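PDB 4HY3: phosphoglycerate oxidoreductase from Rhizobium etli, which probably binds NAD and reduces 2-keto acids such as hydroxypyruvate or glyoxylate. Local coordinates for residues R38-A48 and D320-L331; A96-E104 and V330-D338. One frame throughout, in Å; residues are numbered along the deposited sequence.

Contact 1: residues R38-A48 and D320-L331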
loop_
_atom_site.group_PDB
_atom_site.type_symbol
_atom_site.label_atom_id
_atom_site.label_comp_id
_atom_site.label_asym_id
_atom_site.label_seq_id
_atom_site.Cartn_x
_atom_site.Cartn_y
_atom_site.Cartn_z
ATOM N N ARG A 38 3.934 -33.139 16.622
ATOM C CA ARG A 38 4.752 -32.505 15.606
ATOM C C ARG A 38 6.129 -33.129 15.737
ATOM O O ARG A 38 6.321 -33.952 16.648
ATOM C CB ARG A 38 4.822 -31.020 15.874
ATOM C CG ARG A 38 3.463 -30.345 15.802
ATOM C CD ARG A 38 3.174 -29.831 14.404
ATOM N NE ARG A 38 1.796 -30.129 14.006
ATOM C CZ ARG A 38 0.712 -29.436 14.363
ATOM N NH1 ARG A 38 0.795 -28.373 15.160
ATOM N NH2 ARG A 38 -0.466 -29.819 13.911
ATOM N N SER A 39 7.069 -32.782 14.853
ATOM C CA SER A 39 8.445 -33.249 15.009
ATOM C C SER A 39 9.460 -32.269 14.446
ATOM O O SER A 39 9.185 -31.560 13.483
ATOM C CB SER A 39 8.638 -34.575 14.289
ATOM O OG SER A 39 8.736 -34.354 12.878
ATOM N N LEU A 40 10.670 -32.297 14.998
ATOM C CA LEU A 40 11.788 -31.566 14.403
ATOM C C LEU A 40 11.907 -31.686 12.880
ATOM O O LEU A 40 12.033 -30.670 12.174
ATOM C CB LEU A 40 13.096 -31.958 15.079
ATOM C CG LEU A 40 13.069 -31.644 16.564
ATOM C CD1 LEU A 40 14.398 -31.999 17.207
ATOM C CD2 LEU A 40 12.704 -30.184 16.788
ATOM N N ASP A 41 11.863 -32.924 12.372
ATOM C CA ASP A 41 11.962 -33.165 10.920
ATOM C C ASP A 41 10.948 -32.358 10.126
ATOM O O ASP A 41 11.316 -31.786 9.120
ATOM C CB ASP A 41 11.873 -34.641 10.606
ATOM C CG ASP A 41 13.166 -35.361 10.899
ATOM O OD1 ASP A 41 14.162 -35.084 10.218
ATOM O OD2 ASP A 41 13.223 -36.195 11.816
ATOM N N LEU A 42 9.706 -32.281 10.627
ATOM C CA LEU A 42 8.597 -31.536 10.015
ATOM C C LEU A 42 8.650 -30.016 10.134
ATOM O O LEU A 42 8.236 -29.302 9.192
ATOM C CB LEU A 42 7.225 -32.006 10.567
ATOM C CG LEU A 42 5.922 -31.337 10.041
ATOM C CD1 LEU A 42 5.720 -31.528 8.539
ATOM C CD2 LEU A 42 4.692 -31.788 10.794
ATOM N N ILE A 43 9.122 -29.526 11.271
ATOM C CA ILE A 43 9.043 -28.102 11.548
ATOM C C ILE A 43 10.339 -27.304 11.288
ATOM O O ILE A 43 10.400 -26.087 11.478
ATOM C CB ILE A 43 8.432 -27.824 12.942
ATOM C CG1 ILE A 43 9.325 -28.372 14.090
ATOM C CG2 ILE A 43 7.046 -28.439 13.006
ATOM C CD1 ILE A 43 9.144 -27.715 15.465
ATOM N N PHE A 44 11.366 -27.964 10.787
ATOM C CA PHE A 44 12.613 -27.248 10.538
ATOM C C PHE A 44 13.124 -27.470 9.122
ATOM O O PHE A 44 13.445 -28.605 8.766
ATOM C CB PHE A 44 13.650 -27.702 11.571
ATOM C CG PHE A 44 13.478 -27.053 12.910
ATOM C CD1 PHE A 44 14.030 -25.782 13.175
ATOM C CD2 PHE A 44 12.757 -27.662 13.895
ATOM C CE1 PHE A 44 13.880 -25.165 14.408
ATOM C CE2 PHE A 44 12.610 -27.028 15.133
ATOM C CZ PHE A 44 13.162 -25.785 15.386
ATOM N N SER A 45 13.204 -26.432 8.295
ATOM C CA SER A 45 13.997 -26.586 7.087
ATOM C C SER A 45 15.433 -27.029 7.476
ATOM O O SER A 45 15.890 -26.765 8.609
ATOM C CB SER A 45 14.103 -25.263 6.361
ATOM O OG SER A 45 15.023 -24.403 7.050
ATOM N N ASP A 46 16.131 -27.662 6.534
ATOM C CA ASP A 46 17.589 -27.885 6.608
ATOM C C ASP A 46 18.384 -26.710 7.200
ATOM O O ASP A 46 18.981 -26.851 8.300
ATOM C CB ASP A 46 18.170 -28.242 5.241
ATOM C CG ASP A 46 17.679 -29.599 4.724
ATOM O OD1 ASP A 46 17.191 -30.434 5.511
ATOM O OD2 ASP A 46 17.775 -29.844 3.495
ATOM N N GLU A 47 18.385 -25.575 6.491
ATOM C CA GLU A 47 19.025 -24.339 6.991
ATOM C C GLU A 47 18.683 -24.007 8.457
ATOM O O GLU A 47 19.564 -23.744 9.277
ATOM C CB GLU A 47 18.672 -23.157 6.096
ATOM C CG GLU A 47 19.332 -21.854 6.513
ATOM C CD GLU A 47 18.896 -20.681 5.644
ATOM O OE1 GLU A 47 17.671 -20.404 5.580
ATOM O OE2 GLU A 47 19.780 -20.031 5.022
ATOM N N ALA A 48 17.396 -24.025 8.774
ATOM C CA ALA A 48 16.941 -23.809 10.136
ATOM C C ALA A 48 17.384 -24.919 11.112
ATOM O O ALA A 48 17.740 -24.630 12.265
ATOM C CB ALA A 48 15.423 -23.699 10.147
ATOM N N ASP A 320 3.365 -27.851 3.812
ATOM C CA ASP A 320 4.712 -28.024 4.348
ATOM C C ASP A 320 5.297 -26.674 4.764
ATOM O O ASP A 320 5.745 -26.521 5.905
ATOM C CB ASP A 320 5.681 -28.756 3.408
ATOM C CG ASP A 320 7.094 -28.929 4.051
ATOM O OD1 ASP A 320 7.229 -29.497 5.185
ATOM O OD2 ASP A 320 8.077 -28.446 3.446
ATOM N N SER A 321 5.253 -25.691 3.869
ATOM C CA SER A 321 5.878 -24.418 4.140
ATOM C C SER A 321 5.300 -23.710 5.386
ATOM O O SER A 321 5.962 -22.858 5.994
ATOM C CB SER A 321 5.795 -23.521 2.919
ATOM O OG SER A 321 4.478 -23.096 2.722
ATOM N N ALA A 322 4.075 -24.071 5.773
ATOM C CA ALA A 322 3.478 -23.525 6.976
ATOM C C ALA A 322 4.196 -24.095 8.160
ATOM O O ALA A 322 4.549 -23.370 9.106
ATOM C CB ALA A 322 2.011 -23.872 7.051
ATOM N N PHE A 323 4.418 -25.400 8.106
ATOM C CA PHE A 323 5.149 -26.083 9.141
ATOM C C PHE A 323 6.602 -25.669 9.206
ATOM O O PHE A 323 7.132 -25.519 10.282
ATOM C CB PHE A 323 5.043 -27.566 8.917
ATOM C CG PHE A 323 3.676 -28.098 9.157
ATOM C CD1 PHE A 323 3.125 -28.091 10.431
ATOM C CD2 PHE A 323 2.940 -28.650 8.115
ATOM C CE1 PHE A 323 1.854 -28.608 10.659
ATOM C CE2 PHE A 323 1.663 -29.169 8.342
ATOM C CZ PHE A 323 1.118 -29.129 9.611
ATOM N N LYS A 324 7.247 -25.447 8.068
ATOM C CA LYS A 324 8.646 -25.006 8.109
ATOM C C LYS A 324 8.765 -23.636 8.733
ATOM O O LYS A 324 9.822 -23.276 9.247
ATOM C CB LYS A 324 9.313 -24.969 6.737
ATOM C CG LYS A 324 9.346 -26.280 5.989
ATOM C CD LYS A 324 10.014 -27.351 6.820
ATOM C CE LYS A 324 10.329 -28.553 5.972
ATOM N NZ LYS A 324 9.909 -29.708 6.800
ATOM N N LYS A 325 7.690 -22.862 8.679
ATOM C CA LYS A 325 7.714 -21.536 9.284
ATOM C C LYS A 325 7.721 -21.644 10.810
ATOM O O LYS A 325 8.245 -20.788 11.495
ATOM C CB LYS A 325 6.558 -20.659 8.781
ATOM C CG LYS A 325 6.964 -19.530 7.850
ATOM C CD LYS A 325 5.913 -18.412 7.846
ATOM C CE LYS A 325 4.693 -18.716 6.933
ATOM N NZ LYS A 325 3.334 -18.281 7.412
HETATM N N MSE A 326 7.151 -22.706 11.353
HETATM C CA MSE A 326 7.126 -22.842 12.795
HETATM C C MSE A 326 8.556 -22.837 13.244
HETATM O O MSE A 326 8.894 -22.181 14.200
HETATM C CB MSE A 326 6.433 -24.138 13.210
HETATM C CG MSE A 326 4.960 -24.188 12.839
HETATM SE SE MSE A 326 3.855 -25.125 14.095
HETATM C CE MSE A 326 3.942 -26.893 13.277
ATOM N N GLY A 327 9.423 -23.539 12.531
ATOM C CA GLY A 327 10.835 -23.616 12.882
ATOM C C GLY A 327 11.503 -22.271 12.971
ATOM O O GLY A 327 12.179 -21.978 13.954
ATOM N N ASP A 328 11.316 -21.463 11.939
ATOM C CA ASP A 328 11.849 -20.112 11.880
ATOM C C ASP A 328 11.460 -19.263 13.056
ATOM O O ASP A 328 12.259 -18.461 13.530
ATOM C CB ASP A 328 11.264 -19.398 10.675
ATOM C CG ASP A 328 11.589 -20.068 9.377
ATOM O OD1 ASP A 328 12.763 -20.517 9.224
ATOM O OD2 ASP A 328 10.670 -20.103 8.506
HETATM N N MSE A 329 10.208 -19.401 13.485
HETATM C CA MSE A 329 9.674 -18.608 14.575
HETATM C C MSE A 329 10.357 -18.961 15.862
HETATM O O MSE A 329 10.962 -18.111 16.489
HETATM C CB MSE A 329 8.172 -18.784 14.696
HETATM C CG MSE A 329 7.440 -18.148 13.522
HETATM SE SE MSE A 329 5.489 -18.461 13.620
HETATM C CE MSE A 329 5.314 -17.872 15.490
ATOM N N VAL A 330 10.241 -20.214 16.274
ATOM C CA VAL A 330 10.996 -20.800 17.378
ATOM C C VAL A 330 12.428 -20.260 17.471
ATOM O O VAL A 330 12.922 -19.889 18.544
ATOM C CB VAL A 330 11.048 -22.342 17.185
ATOM C CG1 VAL A 330 12.038 -22.967 18.162
ATOM C CG2 VAL A 330 9.639 -22.959 17.290
ATOM N N LEU A 331 13.090 -20.205 16.323
ATOM C CA LEU A 331 14.456 -19.745 16.248
ATOM C C LEU A 331 14.548 -18.254 16.606
ATOM O O LEU A 331 15.343 -17.824 17.448
ATOM C CB LEU A 331 14.984 -20.055 14.850
ATOM C CG LEU A 331 16.263 -20.911 14.711
ATOM C CD1 LEU A 331 16.528 -21.777 15.928
ATOM C CD2 LEU A 331 16.270 -21.753 13.446
HETATM O O HOH W 1 12.305 -24.054 9.428
#
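K324 reaches across from the C-terminal helix 320-338 to the end of helix 40-43, joining chain-distant parts of what is probably the substrate-binding (catalytic) domain, as in D-2-hydroxyacid dehydrogenases. The lysine shows how a long side chain can be both filler and donor. From CB, its CG stands beside the backbone N and opposite the carbonyl carbon (chi1 -59°), and a further bend at chi2 brings CD against the F44-S45 backbone, 3.6 Å from S45 N. CE continues past the carbonyl oxygens of L42 and F44, and NZ finishes the path with a 2.9 Å hydrogen bond to L42 O, approached from above the carbonyl plane. A weak bond to D41 O and a salt bridge to D320 OD1, which offers the carboxylate's syn lone pair, add to the hold.

On one flank L42 CD2 lies over a face of the F323 ring in a CH-pi contact, 4.2 Å from the centroid, while R38 sets a face of its guanidinium against F323 CE1, the two planes turned 51° apart; R38 NH1 bonds outside the pair, to V103 O. Beside them I43 CG2 meets the selenomethionine M326 at CE. On the other flank G327, lacking a side chain, brings its CA over a face of the F44 ring, and V330 CG1 and L331 CD2 sit at that ring's edge. S45 N, just ahead of the next helix, donates to a water at 2.8 Å, and that water donates in turn to K324 O.

Contact 2: residues A96-E104 and V330-D338; sequences ALRSILNVE and VLEDMDLMD
This is strand-on-helix packing: the buried strand 99-101, an inner member of the mixed sheet, lies against helix 320-338, whose C-terminal turns run nearly antiparallel to it, at 173° with the short axes 10.3 Å apart. L101 provides the apolar centre. Its CG stands opposite its own carbonyl carbon (chi1 -57°), and from there CD2 drops between V330 CA and D333 CB, 4.1 Å from each, while CD1 faces CG of the selenomethionine M334. V103 CG1 adds a further touch to V330 CG2.

In the last turn of the helix, the selenomethionine M337 lays its SE and CE against S99, with CE 3.6 Å from S99 CB; the hydroxyl OG is occupied elsewhere, by H122 O of the next strand. At the partly exposed end of the contact R98 NH2 donates to M337 O over 3.2 Å, with an N-H...O angle of 155° and the oxygen near the guanidinium plane. An alanine in place of R98 would probably leave M337 O without this donor and uncover the last turn of the helix. The D338 carboxylate lies near the guanidinium but well out of its plane, and is bonded instead to R78, Y79 and Y56. The chemistry is thus divided: apolar chains fill the interior, and a cationic donor at the edge meets a late helix carbonyl, where it probably also complements the negative end of the helix dipole.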
loop_
_atom_site.group_PDB
_atom_site.type_symbol
_atom_site.label_atom_id
_atom_site.label_comp_id
_atom_site.label_asym_id
_atom_site.label_seq_id
_atom_site.Cartn_x
_atom_site.Cartn_y
_atom_site.Cartn_z
ATOM N N ALA A 96 16.450 -23.066 35.189
ATOM C CA ALA A 96 16.825 -22.161 34.124
ATOM C C ALA A 96 15.753 -22.040 33.049
ATOM O O ALA A 96 15.897 -21.245 32.128
ATOM C CB ALA A 96 18.156 -22.588 33.518
ATOM N N LEU A 97 14.694 -22.842 33.156
ATOM C CA LEU A 97 13.634 -22.860 32.131
ATOM C C LEU A 97 13.174 -21.427 31.848
ATOM O O LEU A 97 12.830 -20.684 32.761
ATOM C CB LEU A 97 12.460 -23.789 32.518
ATOM C CG LEU A 97 11.397 -24.074 31.436
ATOM C CD1 LEU A 97 11.984 -24.671 30.169
ATOM C CD2 LEU A 97 10.239 -24.937 31.938
ATOM N N ARG A 98 13.207 -21.026 30.596
ATOM C CA ARG A 98 12.898 -19.669 30.292
ATOM C C ARG A 98 11.553 -19.644 29.556
ATOM O O ARG A 98 10.678 -18.804 29.834
ATOM C CB ARG A 98 14.013 -19.087 29.442
ATOM C CG ARG A 98 14.464 -17.704 29.851
ATOM C CD ARG A 98 15.901 -17.754 30.285
ATOM N NE ARG A 98 16.812 -17.164 29.308
ATOM C CZ ARG A 98 18.140 -17.110 29.461
ATOM N NH1 ARG A 98 18.727 -17.613 30.538
ATOM N NH2 ARG A 98 18.898 -16.552 28.529
ATOM N N SER A 99 11.356 -20.582 28.634
ATOM C CA SER A 99 10.094 -20.622 27.917
ATOM C C SER A 99 9.798 -21.986 27.355
ATOM O O SER A 99 10.685 -22.800 27.164
ATOM C CB SER A 99 10.062 -19.568 26.796
ATOM O OG SER A 99 9.086 -19.856 25.801
ATOM N N ILE A 100 8.516 -22.208 27.094
ATOM C CA ILE A 100 8.052 -23.393 26.452
ATOM C C ILE A 100 7.480 -22.941 25.136
ATOM O O ILE A 100 6.613 -22.091 25.112
ATOM C CB ILE A 100 6.985 -24.079 27.315
ATOM C CG1 ILE A 100 7.701 -24.671 28.533
ATOM C CG2 ILE A 100 6.214 -25.145 26.516
ATOM C CD1 ILE A 100 6.809 -25.239 29.621
ATOM N N LEU A 101 7.979 -23.481 24.036
ATOM C CA LEU A 101 7.436 -23.100 22.764
ATOM C C LEU A 101 6.485 -24.181 22.239
ATOM O O LEU A 101 6.924 -25.234 21.748
ATOM C CB LEU A 101 8.545 -22.758 21.781
ATOM C CG LEU A 101 9.412 -21.646 22.347
ATOM C CD1 LEU A 101 10.627 -22.207 23.075
ATOM C CD2 LEU A 101 9.830 -20.631 21.296
ATOM N N ASN A 102 5.181 -23.894 22.354
ATOM C CA ASN A 102 4.121 -24.780 21.901
ATOM C C ASN A 102 4.149 -24.756 20.404
ATOM O O ASN A 102 4.184 -23.677 19.820
ATOM C CB ASN A 102 2.752 -24.270 22.388
ATOM C CG ASN A 102 1.663 -25.345 22.355
ATOM O OD1 ASN A 102 1.748 -26.348 23.055
ATOM N ND2 ASN A 102 0.640 -25.124 21.568
ATOM N N VAL A 103 4.143 -25.945 19.800
ATOM C CA VAL A 103 4.234 -26.113 18.340
ATOM C C VAL A 103 3.038 -26.810 17.733
ATOM O O VAL A 103 2.847 -26.784 16.537
ATOM C CB VAL A 103 5.526 -26.832 17.872
ATOM C CG1 VAL A 103 6.739 -25.957 18.157
ATOM C CG2 VAL A 103 5.649 -28.236 18.431
ATOM N N GLU A 104 2.256 -27.482 18.557
ATOM C CA GLU A 104 0.913 -27.786 18.148
ATOM C C GLU A 104 0.294 -26.413 18.256
ATOM O O GLU A 104 0.600 -25.684 19.197
ATOM C CB GLU A 104 0.263 -28.746 19.130
ATOM C CG GLU A 104 -0.815 -29.589 18.484
ATOM C CD GLU A 104 -2.126 -29.471 19.206
ATOM O OE1 GLU A 104 -2.191 -28.734 20.216
ATOM O OE2 GLU A 104 -3.095 -30.107 18.757
ATOM N N VAL A 330 10.241 -20.214 16.274
ATOM C CA VAL A 330 10.996 -20.800 17.378
ATOM C C VAL A 330 12.428 -20.260 17.471
ATOM O O VAL A 330 12.922 -19.889 18.544
ATOM C CB VAL A 330 11.048 -22.342 17.185
ATOM C CG1 VAL A 330 12.038 -22.967 18.162
ATOM C CG2 VAL A 330 9.639 -22.959 17.290
ATOM N N LEU A 331 13.090 -20.205 16.323
ATOM C CA LEU A 331 14.456 -19.745 16.248
ATOM C C LEU A 331 14.548 -18.254 16.606
ATOM O O LEU A 331 15.343 -17.824 17.448
ATOM C CB LEU A 331 14.984 -20.055 14.850
ATOM C CG LEU A 331 16.263 -20.911 14.711
ATOM C CD1 LEU A 331 16.528 -21.777 15.928
ATOM C CD2 LEU A 331 16.270 -21.753 13.446
ATOM N N GLU A 332 13.699 -17.457 15.992
ATOM C CA GLU A 332 13.666 -16.076 16.332
ATOM C C GLU A 332 13.371 -15.883 17.814
ATOM O O GLU A 332 14.107 -15.192 18.525
ATOM C CB GLU A 332 12.674 -15.378 15.443
ATOM C CG GLU A 332 13.252 -15.095 14.069
ATOM C CD GLU A 332 12.166 -14.752 13.075
ATOM O OE1 GLU A 332 11.065 -15.345 13.229
ATOM O OE2 GLU A 332 12.409 -13.914 12.157
ATOM N N ASP A 333 12.328 -16.521 18.319
ATOM C CA ASP A 333 12.033 -16.348 19.731
ATOM C C ASP A 333 13.123 -16.833 20.676
ATOM O O ASP A 333 13.365 -16.213 21.689
ATOM C CB ASP A 333 10.634 -16.838 20.092
ATOM C CG ASP A 333 9.581 -15.769 19.809
ATOM O OD1 ASP A 333 10.022 -14.607 19.569
ATOM O OD2 ASP A 333 8.349 -16.063 19.809
HETATM N N MSE A 334 13.831 -17.897 20.323
HETATM C CA MSE A 334 14.918 -18.356 21.184
HETATM C C MSE A 334 16.025 -17.312 21.262
HETATM O O MSE A 334 16.566 -17.007 22.336
HETATM C CB MSE A 334 15.315 -19.716 20.651
HETATM C CG MSE A 334 14.405 -20.794 21.241
HETATM SE SE MSE A 334 14.841 -22.513 20.378
HETATM C CE MSE A 334 15.844 -23.457 21.766
ATOM N N ASP A 335 16.322 -16.722 20.120
ATOM C CA ASP A 335 17.402 -15.800 20.004
ATOM C C ASP A 335 17.163 -14.534 20.817
ATOM O O ASP A 335 18.122 -14.004 21.440
ATOM C CB ASP A 335 17.575 -15.449 18.553
ATOM C CG ASP A 335 18.614 -14.411 18.345
ATOM O OD1 ASP A 335 19.749 -14.578 18.847
ATOM O OD2 ASP A 335 18.292 -13.418 17.670
ATOM N N LEU A 336 15.902 -14.058 20.826
ATOM C CA LEU A 336 15.512 -12.963 21.705
ATOM C C LEU A 336 15.673 -13.307 23.183
ATOM O O LEU A 336 16.219 -12.510 23.954
ATOM C CB LEU A 336 14.120 -12.436 21.391
ATOM C CG LEU A 336 14.002 -11.679 20.047
ATOM C CD1 LEU A 336 12.614 -11.805 19.455
ATOM C CD2 LEU A 336 14.424 -10.209 20.075
HETATM N N MSE A 337 15.248 -14.488 23.596
HETATM C CA MSE A 337 15.297 -14.794 25.006
HETATM C C MSE A 337 16.690 -15.127 25.438
HETATM O O MSE A 337 17.060 -14.878 26.588
HETATM C CB MSE A 337 14.367 -15.922 25.305
HETATM C CG MSE A 337 13.030 -15.483 24.774
HETATM SE SE MSE A 337 11.624 -16.558 25.640
HETATM C CE MSE A 337 11.414 -17.723 24.056
ATOM N N ASP A 338 17.494 -15.690 24.539
ATOM C CA ASP A 338 18.928 -15.797 24.823
ATOM C C ASP A 338 19.540 -14.432 25.160
ATOM O O ASP A 338 20.245 -14.303 26.136
ATOM C CB ASP A 338 19.692 -16.373 23.642
ATOM C CG ASP A 338 19.408 -17.827 23.416
ATOM O OD1 ASP A 338 19.265 -18.579 24.429
ATOM O OD2 ASP A 338 19.352 -18.209 22.207
#

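In the fold
Contacts 1 and 2 illustrate how one C-terminal helix can tie an N-terminal region together. Both use helix 320-338: its earlier turns serve contact 1 and its later ones contact 2, with V330 and L331 common to both, and the centres lie about 14 Å apart. Along the chain the segments alternate, 38-48 and 96-104 coming first and the two helix segments long afterwards, beyond the seven-stranded parallel sheet of the Rossmann-type NAD-binding domain. The chain therefore returns to the mixed sheet it built first. The contacts also touch directly, I43 CD1 packing against V103 CG1 at 4.0 Å, so helix, turn and strand form one continuous packed unit.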